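Local coordinates for protein catechol 1,2-dioxygenase (Burkholderia ambifaria, PDB 5VXT) that probably catalyses the iron(III)-dependent intradiol ring cleavage of catechol with dioxygen, giving cis,cis-muconate, at residues T118-L123 against E168-N173; G233-H238 against A268-E273; L262-F267 against E274-V279. All blocks are in the same frame, centred on the assembly; numbering follows the deposited sequence.

Contact 1 of 3, residues T118-L123 against E168-N173. With CAQ (catechol), chain K.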
loop_
_atom_site.group_PDB
_atom_site.type_symbol
_atom_site.label_atom_id
_atom_site.label_comp_id
_atom_site.label_asym_id
_atom_site.label_seq_id
_atom_site.Cartn_x
_atom_site.Cartn_y
_atom_site.Cartn_z
ATOM N N THR B 118 -13.378 -21.099 -4.064
ATOM C CA THR B 118 -13.249 -20.072 -3.029
ATOM C C THR B 118 -11.808 -19.570 -3.053
ATOM O O THR B 118 -11.035 -19.893 -3.957
ATOM C CB THR B 118 -13.734 -20.564 -1.651
ATOM O OG1 THR B 118 -13.825 -19.437 -0.751
ATOM C CG2 THR B 118 -12.820 -21.614 -1.062
ATOM N N ILE B 119 -11.443 -18.721 -2.089
ATOM C CA ILE B 119 -10.228 -17.949 -2.286
ATOM C C ILE B 119 -8.990 -18.836 -2.206
ATOM O O ILE B 119 -8.987 -19.909 -1.583
ATOM C CB ILE B 119 -10.153 -16.786 -1.282
ATOM C CG1 ILE B 119 -9.849 -17.309 0.124
ATOM C CG2 ILE B 119 -11.449 -15.987 -1.350
ATOM C CD1 ILE B 119 -9.705 -16.222 1.149
ATOM N N GLU B 120 -7.933 -18.389 -2.883
ATOM C CA GLU B 120 -6.655 -19.083 -2.847
ATOM C C GLU B 120 -5.920 -18.812 -1.545
ATOM O O GLU B 120 -5.259 -19.702 -0.999
ATOM C CB GLU B 120 -5.804 -18.655 -4.048
ATOM C CG GLU B 120 -4.417 -19.273 -4.113
ATOM C CD GLU B 120 -3.619 -18.768 -5.318
ATOM O OE1 GLU B 120 -4.240 -18.422 -6.344
ATOM O OE2 GLU B 120 -2.374 -18.704 -5.238
ATOM N N GLY B 121 -6.021 -17.592 -1.027
ATOM C CA GLY B 121 -5.201 -17.204 0.086
ATOM C C GLY B 121 -3.795 -16.917 -0.397
ATOM O O GLY B 121 -3.463 -17.134 -1.571
ATOM N N PRO B 122 -2.949 -16.392 0.489
ATOM C CA PRO B 122 -1.588 -15.984 0.091
ATOM C C PRO B 122 -0.489 -17.013 0.346
ATOM O O PRO B 122 0.686 -16.655 0.213
ATOM C CB PRO B 122 -1.365 -14.749 0.972
ATOM C CG PRO B 122 -2.091 -15.085 2.233
ATOM C CD PRO B 122 -3.305 -15.891 1.829
ATOM N N LEU B 123 -0.819 -18.266 0.680
ATOM C CA LEU B 123 0.176 -19.187 1.223
ATOM C C LEU B 123 0.424 -20.404 0.335
ATOM O O LEU B 123 0.895 -21.434 0.826
ATOM C CB LEU B 123 -0.237 -19.626 2.627
ATOM C CG LEU B 123 -0.547 -18.436 3.542
ATOM C CD1 LEU B 123 -0.971 -18.908 4.917
ATOM C CD2 LEU B 123 0.656 -17.501 3.632
ATOM N N GLU B 168 -3.415 -30.432 -6.092
ATOM C CA GLU B 168 -2.480 -29.905 -5.116
ATOM C C GLU B 168 -3.226 -29.540 -3.843
ATOM O O GLU B 168 -4.387 -29.124 -3.883
ATOM C CB GLU B 168 -1.751 -28.670 -5.653
ATOM C CG GLU B 168 -0.980 -28.959 -6.911
ATOM C CD GLU B 168 -0.316 -27.732 -7.449
ATOM O OE1 GLU B 168 0.724 -27.339 -6.887
ATOM O OE2 GLU B 168 -0.844 -27.164 -8.425
ATOM N N CYS B 169 -2.530 -29.668 -2.720
ATOM C CA CYS B 169 -3.133 -29.548 -1.400
ATOM C C CYS B 169 -2.157 -28.831 -0.477
ATOM O O CYS B 169 -0.964 -29.144 -0.478
ATOM C CB CYS B 169 -3.485 -30.954 -0.871
ATOM S SG CYS B 169 -3.918 -31.065 0.848
ATOM N N TRP B 170 -2.643 -27.853 0.290
ATOM C CA TRP B 170 -1.808 -27.297 1.344
ATOM C C TRP B 170 -2.680 -26.879 2.517
ATOM O O TRP B 170 -3.818 -26.440 2.329
ATOM C CB TRP B 170 -0.944 -26.118 0.843
ATOM C CG TRP B 170 -1.635 -24.872 0.303
ATOM C CD1 TRP B 170 -1.690 -23.646 0.912
ATOM C CD2 TRP B 170 -2.288 -24.710 -0.971
ATOM N NE1 TRP B 170 -2.354 -22.745 0.113
ATOM C CE2 TRP B 170 -2.733 -23.368 -1.045
ATOM C CE3 TRP B 170 -2.553 -25.568 -2.047
ATOM C CZ2 TRP B 170 -3.440 -22.870 -2.141
ATOM C CZ3 TRP B 170 -3.253 -25.066 -3.141
ATOM C CH2 TRP B 170 -3.685 -23.727 -3.178
ATOM N N HIS B 171 -2.141 -27.033 3.725
ATOM C CA HIS B 171 -2.842 -26.620 4.935
ATOM C C HIS B 171 -1.829 -26.422 6.060
ATOM O O HIS B 171 -0.628 -26.654 5.893
ATOM C CB HIS B 171 -3.925 -27.633 5.312
ATOM C CG HIS B 171 -3.391 -28.970 5.717
ATOM N ND1 HIS B 171 -2.909 -29.227 6.982
ATOM C CD2 HIS B 171 -3.281 -30.131 5.030
ATOM C CE1 HIS B 171 -2.525 -30.490 7.057
ATOM N NE2 HIS B 171 -2.737 -31.059 5.885
ATOM N N ALA B 172 -2.332 -25.997 7.220
ATOM C CA ALA B 172 -1.514 -25.625 8.367
ATOM C C ALA B 172 -1.288 -26.804 9.315
ATOM O O ALA B 172 -1.940 -27.845 9.227
ATOM C CB ALA B 172 -2.174 -24.483 9.138
ATOM N N ASN B 173 -0.353 -26.611 10.247
ATOM C CA ASN B 173 -0.068 -27.570 11.302
ATOM C C ASN B 173 -0.955 -27.270 12.508
ATOM O O ASN B 173 -1.846 -26.417 12.449
ATOM C CB ASN B 173 1.420 -27.551 11.658
ATOM C CG ASN B 173 1.858 -26.259 12.346
ATOM O OD1 ASN B 173 1.067 -25.342 12.564
ATOM N ND2 ASN B 173 3.136 -26.194 12.694
HETATM C C1 CAQ K . -4.927 -15.789 4.977
HETATM C C2 CAQ K . -4.280 -16.982 5.288
HETATM C C3 CAQ K . -4.792 -18.179 4.809
HETATM O O3 CAQ K . -4.199 -19.369 5.081
HETATM C C4 CAQ K . -6.013 -18.159 3.983
HETATM O O4 CAQ K . -6.518 -19.329 3.521
HETATM C C5 CAQ K . -6.625 -16.947 3.695
HETATM C C6 CAQ K . -6.080 -15.767 4.195
HETATM O O HOH W 1 -3.281 -19.868 0.810
#
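The catechol pocket of this intradiol dioxygenase takes part of its wall from the loop 118-123, whose Glu-120 and Leu-123 rest against the indole of Trp-170, on strand 166-170. Backbone oxygens do most of the touching. Leu-123 O approaches Trp-170 CD1 to 3.4 Å, oblique to the ring, while Glu-120 O sits at the indole edge, 3.8 Å from Trp-170 CZ2. With chi1 at 61°, Trp-170 CG stands between its own backbone N and carbonyl carbon, and the indole projects from the strand to the loop.

A water bridges the joint. It lies in the indole plane and accepts from Trp-170 NE1 at 3.1 Å, accepts again from Leu-123 N at 2.9 Å, and donates to Glu-120 O at 2.7 Å. Three bonds grip it, so the water satisfies a buried indole N-H and two backbone groups of the loop at once. Around this core, Trp-170 stacks on the iron ligand His-240 and meets Tyr-124 edge-to-face; the carboxylate of Glu-120 turns off to a salt bridge with Arg-320.

The residues between face the substrate. Gly-121 CA lies 3.9 Å from catechol C5; its backbone angles suit glycine, and the bare CA leaves room for catechol O4. Pro-122 CD lies 3.5 Å from catechol C1. One branch of Leu-123 adds to the lining, its CD1 3.3 Å from catechol O3. Such a substrate-lining loop, tied through a water to a strand next to the iron-bearing one, belongs to the active site of a catechol 1,2-dioxygenase.

Contact 2 of 3, residues G233-H238 against A268-E273. With FE (Fe (III) ion), chain J; CAQ (catechol), chain K; EDO (1,2-ethanediol), chain M.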
loop_
_atom_site.group_PDB
_atom_site.type_symbol
_atom_site.label_atom_id
_atom_site.label_comp_id
_atom_site.label_asym_id
_atom_site.label_seq_id
_atom_site.Cartn_x
_atom_site.Cartn_y
_atom_site.Cartn_z
ATOM N N GLY B 233 -8.797 -11.571 13.470
ATOM C CA GLY B 233 -8.081 -11.993 12.281
ATOM C C GLY B 233 -7.878 -13.493 12.170
ATOM O O GLY B 233 -6.803 -13.953 11.772
ATOM N N ASN B 234 -8.901 -14.270 12.509
ATOM C CA ASN B 234 -8.796 -15.723 12.523
ATOM C C ASN B 234 -9.597 -16.351 11.387
ATOM O O ASN B 234 -10.612 -15.803 10.945
ATOM C CB ASN B 234 -9.283 -16.281 13.859
ATOM C CG ASN B 234 -8.524 -15.717 15.033
ATOM O OD1 ASN B 234 -9.120 -15.240 15.999
ATOM N ND2 ASN B 234 -7.202 -15.767 14.961
ATOM N N ARG B 235 -9.130 -17.524 10.925
ATOM C CA ARG B 235 -9.832 -18.395 9.993
ATOM C C ARG B 235 -10.164 -19.717 10.679
ATOM O O ARG B 235 -9.432 -20.159 11.570
ATOM C CB ARG B 235 -9.009 -18.697 8.723
ATOM C CG ARG B 235 -8.603 -17.499 7.883
ATOM C CD ARG B 235 -8.572 -17.867 6.405
ATOM N NE ARG B 235 -9.877 -18.368 5.999
ATOM C CZ ARG B 235 -10.070 -19.295 5.070
ATOM N NH1 ARG B 235 -9.036 -19.830 4.431
ATOM N NH2 ARG B 235 -11.304 -19.693 4.793
ATOM N N PRO B 236 -11.259 -20.363 10.298
ATOM C CA PRO B 236 -11.490 -21.739 10.747
ATOM C C PRO B 236 -10.500 -22.693 10.094
ATOM O O PRO B 236 -9.867 -22.381 9.082
ATOM C CB PRO B 236 -12.924 -22.023 10.290
ATOM C CG PRO B 236 -13.090 -21.119 9.074
ATOM C CD PRO B 236 -12.351 -19.869 9.440
ATOM N N ALA B 237 -10.368 -23.881 10.693
ATOM C CA ALA B 237 -9.477 -24.891 10.130
ATOM C C ALA B 237 -9.944 -25.283 8.732
ATOM O O ALA B 237 -11.140 -25.459 8.485
ATOM C CB ALA B 237 -9.425 -26.124 11.040
ATOM N N HIS B 238 -8.996 -25.423 7.810
ATOM C CA HIS B 238 -9.356 -25.601 6.412
ATOM C C HIS B 238 -8.190 -26.230 5.666
ATOM O O HIS B 238 -7.065 -26.294 6.168
ATOM C CB HIS B 238 -9.735 -24.271 5.761
ATOM C CG HIS B 238 -8.610 -23.290 5.737
ATOM N ND1 HIS B 238 -8.291 -22.504 6.823
ATOM C CD2 HIS B 238 -7.710 -22.986 4.774
ATOM C CE1 HIS B 238 -7.251 -21.748 6.526
ATOM N NE2 HIS B 238 -6.880 -22.021 5.289
ATOM N N ALA B 268 -11.664 -13.880 6.405
ATOM C CA ALA B 268 -11.420 -13.738 4.975
ATOM C C ALA B 268 -12.634 -14.121 4.138
ATOM O O ALA B 268 -12.533 -14.188 2.894
ATOM C CB ALA B 268 -10.202 -14.569 4.572
ATOM N N TYR B 269 -13.768 -14.393 4.790
ATOM C CA TYR B 269 -15.074 -14.507 4.141
ATOM C C TYR B 269 -15.108 -15.612 3.080
ATOM O O TYR B 269 -15.782 -15.482 2.059
ATOM C CB TYR B 269 -15.490 -13.161 3.540
ATOM C CG TYR B 269 -15.456 -12.036 4.562
ATOM C CD1 TYR B 269 -14.426 -11.100 4.590
ATOM C CD2 TYR B 269 -16.452 -11.941 5.519
ATOM C CE1 TYR B 269 -14.414 -10.070 5.560
ATOM C CE2 TYR B 269 -16.445 -10.946 6.461
ATOM C CZ TYR B 269 -15.428 -10.019 6.493
ATOM O OH TYR B 269 -15.479 -9.039 7.475
ATOM N N ALA B 270 -14.410 -16.725 3.337
ATOM C CA ALA B 270 -14.182 -17.750 2.319
ATOM C C ALA B 270 -15.050 -18.991 2.474
ATOM O O ALA B 270 -15.002 -19.866 1.598
ATOM C CB ALA B 270 -12.711 -18.186 2.322
ATOM N N THR B 271 -15.825 -19.096 3.550
ATOM C CA THR B 271 -16.623 -20.298 3.780
ATOM C C THR B 271 -17.787 -20.372 2.799
ATOM O O THR B 271 -18.442 -19.368 2.500
ATOM C CB THR B 271 -17.142 -20.308 5.219
ATOM O OG1 THR B 271 -16.026 -20.318 6.113
ATOM C CG2 THR B 271 -18.012 -21.540 5.495
ATOM N N ARG B 272 -18.040 -21.572 2.283
ATOM C CA ARG B 272 -19.186 -21.804 1.423
ATOM C C ARG B 272 -19.908 -23.067 1.879
ATOM O O ARG B 272 -19.287 -24.000 2.380
ATOM C CB ARG B 272 -18.769 -21.906 -0.031
ATOM C CG ARG B 272 -18.019 -20.676 -0.503
ATOM C CD ARG B 272 -17.822 -20.705 -2.004
ATOM N NE ARG B 272 -19.032 -20.257 -2.674
ATOM C CZ ARG B 272 -19.061 -19.768 -3.905
ATOM N NH1 ARG B 272 -17.940 -19.681 -4.617
ATOM N NH2 ARG B 272 -20.217 -19.365 -4.416
ATOM N N GLU B 273 -21.233 -23.045 1.718
ATOM C CA GLU B 273 -22.106 -24.091 2.245
ATOM C C GLU B 273 -21.732 -25.452 1.677
ATOM O O GLU B 273 -21.787 -26.468 2.378
ATOM C CB GLU B 273 -23.550 -23.731 1.902
ATOM C CG GLU B 273 -24.623 -24.636 2.442
ATOM C CD GLU B 273 -25.993 -24.240 1.927
ATOM O OE1 GLU B 273 -26.233 -23.022 1.747
ATOM O OE2 GLU B 273 -26.823 -25.143 1.682
HETATM FE FE FE J . -5.175 -21.303 4.426
HETATM C C1 CAQ K . -4.927 -15.789 4.977
HETATM C C2 CAQ K . -4.280 -16.982 5.288
HETATM C C3 CAQ K . -4.792 -18.179 4.809
HETATM O O3 CAQ K . -4.199 -19.369 5.081
HETATM C C4 CAQ K . -6.013 -18.159 3.983
HETATM O O4 CAQ K . -6.518 -19.329 3.521
HETATM C C5 CAQ K . -6.625 -16.947 3.695
HETATM C C6 CAQ K . -6.080 -15.767 4.195
HETATM C C1 EDO M . -18.553 -16.389 6.813
HETATM O O1 EDO M . -17.307 -17.051 7.033
HETATM C C2 EDO M . -18.533 -15.836 5.397
HETATM O O2 EDO M . -17.872 -16.795 4.563
#
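Arg-235 spreads its guanidinium beside two methyl groups: Ala-270 CB comes to 3.2 Å from Arg-235 NH2, a tight approach, and Ala-268 CB lies 4.1 Å from Arg-235 NE. Both methyls meet the flat group obliquely. The arginine chain bends at chi2 and chi3 (-147° and 57°), which turns NH1 toward catechol O4.

Arg-235 NH1 donates to catechol O4 at 2.7 Å, through a bent bond that reaches the oxygen near the guanidinium plane. The same nitrogen stands over the centre of one face of the His-238 ring, and it is also hydrogen-bonded to Gln-254 OE1; NH2 is held in a salt bridge with Asp-266.

His-238 NE2 binds iron at 2.0 Å. Behind it, His-238 ND1 donates to Pro-236 O at 2.8 Å in a nearly straight bond (169°) lying in the ring plane, which fixes the rotation of the imidazole. Farther along, Pro-236 CG packs 4.2 Å from Thr-271 OG1, a hydroxyl engaged by Ile-263 O.

Catechol chelates the iron through both oxygens, O3 at 2.3 Å and O4 at 2.5 Å; Tyr-178 and His-240 supply the other protein ligands. Chelation of this kind, with an arginine donating to one of the two ligating oxygens, is consistent with electrostatic stabilisation of an anionic, iron-bound catecholate ahead of oxygen attack.

Contact 3 of 3, residues L262-F267 against E274-V279. With EDO (1,2-ethanediol), chain M.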
loop_
_atom_site.group_PDB
_atom_site.type_symbol
_atom_site.label_atom_id
_atom_site.label_comp_id
_atom_site.label_asym_id
_atom_site.label_seq_id
_atom_site.Cartn_x
_atom_site.Cartn_y
_atom_site.Cartn_z
ATOM N N LEU B 262 -15.531 -21.140 14.051
ATOM C CA LEU B 262 -15.290 -19.967 13.226
ATOM C C LEU B 262 -15.765 -20.146 11.791
ATOM O O LEU B 262 -15.514 -19.268 10.959
ATOM C CB LEU B 262 -13.803 -19.616 13.234
ATOM C CG LEU B 262 -13.239 -19.013 14.518
ATOM C CD1 LEU B 262 -11.746 -18.787 14.361
ATOM C CD2 LEU B 262 -13.951 -17.708 14.857
ATOM N N ILE B 263 -16.449 -21.255 11.483
ATOM C CA ILE B 263 -16.810 -21.530 10.095
ATOM C C ILE B 263 -17.665 -20.413 9.517
ATOM O O ILE B 263 -17.458 -19.986 8.377
ATOM C CB ILE B 263 -17.503 -22.901 9.978
ATOM C CG1 ILE B 263 -16.453 -23.998 9.850
ATOM C CG2 ILE B 263 -18.418 -22.951 8.763
ATOM C CD1 ILE B 263 -17.051 -25.353 9.633
ATOM N N TRP B 264 -18.618 -19.896 10.288
ATOM C CA TRP B 264 -19.427 -18.784 9.812
ATOM C C TRP B 264 -18.965 -17.445 10.382
ATOM O O TRP B 264 -19.768 -16.513 10.497
ATOM C CB TRP B 264 -20.906 -19.041 10.098
ATOM C CG TRP B 264 -21.433 -20.219 9.301
ATOM C CD1 TRP B 264 -21.942 -21.389 9.798
ATOM C CD2 TRP B 264 -21.464 -20.343 7.872
ATOM N NE1 TRP B 264 -22.299 -22.223 8.764
ATOM C CE2 TRP B 264 -22.018 -21.606 7.573
ATOM C CE3 TRP B 264 -21.086 -19.508 6.817
ATOM C CZ2 TRP B 264 -22.205 -22.049 6.260
ATOM C CZ3 TRP B 264 -21.269 -19.951 5.513
ATOM C CH2 TRP B 264 -21.820 -21.210 5.247
ATOM N N ASP B 265 -17.679 -17.328 10.711
ATOM C CA ASP B 265 -17.091 -16.046 11.115
ATOM C C ASP B 265 -15.625 -16.002 10.673
ATOM O O ASP B 265 -14.720 -15.702 11.453
ATOM C CB ASP B 265 -17.238 -15.832 12.622
ATOM C CG ASP B 265 -17.012 -14.376 13.036
ATOM O OD1 ASP B 265 -16.930 -14.107 14.247
ATOM O OD2 ASP B 265 -16.925 -13.495 12.153
ATOM N N ASP B 266 -15.388 -16.322 9.400
ATOM C CA ASP B 266 -14.064 -16.319 8.801
ATOM C C ASP B 266 -13.663 -14.879 8.508
ATOM O O ASP B 266 -14.439 -14.133 7.904
ATOM C CB ASP B 266 -14.114 -17.140 7.507
ATOM C CG ASP B 266 -12.792 -17.208 6.759
ATOM O OD1 ASP B 266 -12.818 -17.778 5.647
ATOM O OD2 ASP B 266 -11.742 -16.752 7.239
ATOM N N PHE B 267 -12.465 -14.480 8.944
ATOM C CA PHE B 267 -12.057 -13.095 8.694
ATOM C C PHE B 267 -11.774 -12.832 7.223
ATOM O O PHE B 267 -11.673 -11.661 6.835
ATOM C CB PHE B 267 -10.831 -12.713 9.540
ATOM C CG PHE B 267 -9.502 -12.822 8.816
ATOM C CD1 PHE B 267 -8.859 -11.682 8.336
ATOM C CD2 PHE B 267 -8.885 -14.050 8.650
ATOM C CE1 PHE B 267 -7.631 -11.775 7.684
ATOM C CE2 PHE B 267 -7.659 -14.150 8.004
ATOM C CZ PHE B 267 -7.036 -13.008 7.516
ATOM N N GLU B 274 -21.321 -25.484 0.419
ATOM C CA GLU B 274 -20.974 -26.738 -0.234
ATOM C C GLU B 274 -19.566 -27.211 0.097
ATOM O O GLU B 274 -19.178 -28.296 -0.351
ATOM C CB GLU B 274 -21.116 -26.592 -1.755
ATOM C CG GLU B 274 -22.485 -26.110 -2.214
ATOM C CD GLU B 274 -22.593 -24.588 -2.249
ATOM O OE1 GLU B 274 -21.691 -23.905 -1.712
ATOM O OE2 GLU B 274 -23.582 -24.078 -2.813
ATOM N N LEU B 275 -18.800 -26.436 0.865
ATOM C CA LEU B 275 -17.399 -26.727 1.148
ATOM C C LEU B 275 -17.179 -27.094 2.613
ATOM O O LEU B 275 -16.128 -26.784 3.186
ATOM C CB LEU B 275 -16.522 -25.536 0.748
ATOM C CG LEU B 275 -16.577 -25.150 -0.732
ATOM C CD1 LEU B 275 -15.657 -23.967 -1.045
ATOM C CD2 LEU B 275 -16.235 -26.334 -1.639
ATOM N N ILE B 276 -18.164 -27.753 3.224
ATOM C CA ILE B 276 -18.117 -28.195 4.617
ATOM C C ILE B 276 -18.460 -29.679 4.650
ATOM O O ILE B 276 -19.577 -30.044 5.040
ATOM C CB ILE B 276 -19.091 -27.400 5.502
ATOM C CG1 ILE B 276 -18.954 -25.892 5.257
ATOM C CG2 ILE B 276 -18.862 -27.731 6.971
ATOM C CD1 ILE B 276 -19.963 -25.086 6.062
ATOM N N PRO B 277 -17.552 -30.559 4.257
ATOM C CA PRO B 277 -17.899 -31.984 4.149
ATOM C C PRO B 277 -17.833 -32.671 5.500
ATOM O O PRO B 277 -17.073 -32.257 6.387
ATOM C CB PRO B 277 -16.841 -32.537 3.184
ATOM C CG PRO B 277 -15.716 -31.541 3.185
ATOM C CD PRO B 277 -16.143 -30.295 3.930
ATOM N N PRO B 278 -18.647 -33.710 5.703
ATOM C CA PRO B 278 -18.564 -34.492 6.941
ATOM C C PRO B 278 -17.195 -35.127 7.123
ATOM O O PRO B 278 -16.523 -35.497 6.159
ATOM C CB PRO B 278 -19.642 -35.561 6.753
ATOM C CG PRO B 278 -20.622 -34.935 5.826
ATOM C CD PRO B 278 -19.830 -34.058 4.901
ATOM N N VAL B 279 -16.790 -35.237 8.385
ATOM C CA VAL B 279 -15.594 -35.968 8.791
ATOM C C VAL B 279 -16.033 -37.249 9.495
ATOM O O VAL B 279 -16.968 -37.228 10.305
ATOM C CB VAL B 279 -14.697 -35.109 9.708
ATOM C CG1 VAL B 279 -13.379 -35.815 9.985
ATOM C CG2 VAL B 279 -14.461 -33.718 9.096
HETATM C C1 EDO M . -18.553 -16.389 6.813
HETATM O O1 EDO M . -17.307 -17.051 7.033
HETATM C C2 EDO M . -18.533 -15.836 5.397
HETATM O O2 EDO M . -17.872 -16.795 4.563
#
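Ile-276 packs against Ile-263 and Trp-264, which occupy the two middle positions of a type I beta turn running from Leu-262 to Asp-265. Both sides of the contact belong to the long connection that leaves strand 251-256 of one sheet and enters strand 280-282 of the other in this transthyretin-like dioxygenase domain.

The side chain of Ile-276 can be followed outward. CB leaves the backbone toward the turn and forks there. The shorter branch, CG2, comes to 4.0 Å from Ile-263 CD1. The longer branch starts at CG1, anti to the carbonyl carbon (chi1 -48°), and runs on fully extended (chi2 177°), which carries CD1 up to both partners. At this tip Ile-276 CD1 touches Ile-263 CG2 at 3.8 Å, and it is equally near Trp-264 CZ2, also at 3.8 Å. The approach to the indole is oblique. Within the turn, Ile-263 CG2 lies 3.8 Å above one face of the Trp-264 ring, offset toward its rim, so the three side chains form one small apolar cluster at the edge of the protein: Ile-263 is buried, Trp-264 exposed.

The turn itself is closed by the hydrogen bond from Asp-265 N to Leu-262 O, 2.9 Å long. Just past it, the Asp-266 carboxylate, besides its salt bridge to Arg-235, accepts from the backbone N of Ala-268 (OD2) and of Ala-270 (OD1), tying the turn to the following residues. A molecule of 1,2-ethanediol, probably left from crystallisation, lies against the backbone of the turn: its O1 accepts from Asp-266 N at 3.1 Å (159°) and donates to Ile-263 O at 3.2 Å, while its C1 sits at the indole edge, 4.0 Å from Trp-264 CE3.

All three contacts fall within the dioxygenase domain. Contact 1 closes first; contacts 2 and 3 then alternate along the chain: 233-238, 262-267, 268-273, 274-279, the last three without a break. The centres of contacts 2 and 3 lie about 6 Å apart, those of contacts 1 and 2 about 11 Å. Strand 166-170 of contact 1 neighbours strand 238-244, where His-238 begins; the 262-279 connection runs from strand 251-256 of this sheet to strand 280-282 of the other. Thr-118 OG1 meets Ala-270 O between contacts 1 and 2, and Thr-271 OG1 meets Ile-263 O between 2 and 3. The turn is thus tied through Asp-266 to Arg-235, which donates to catechol.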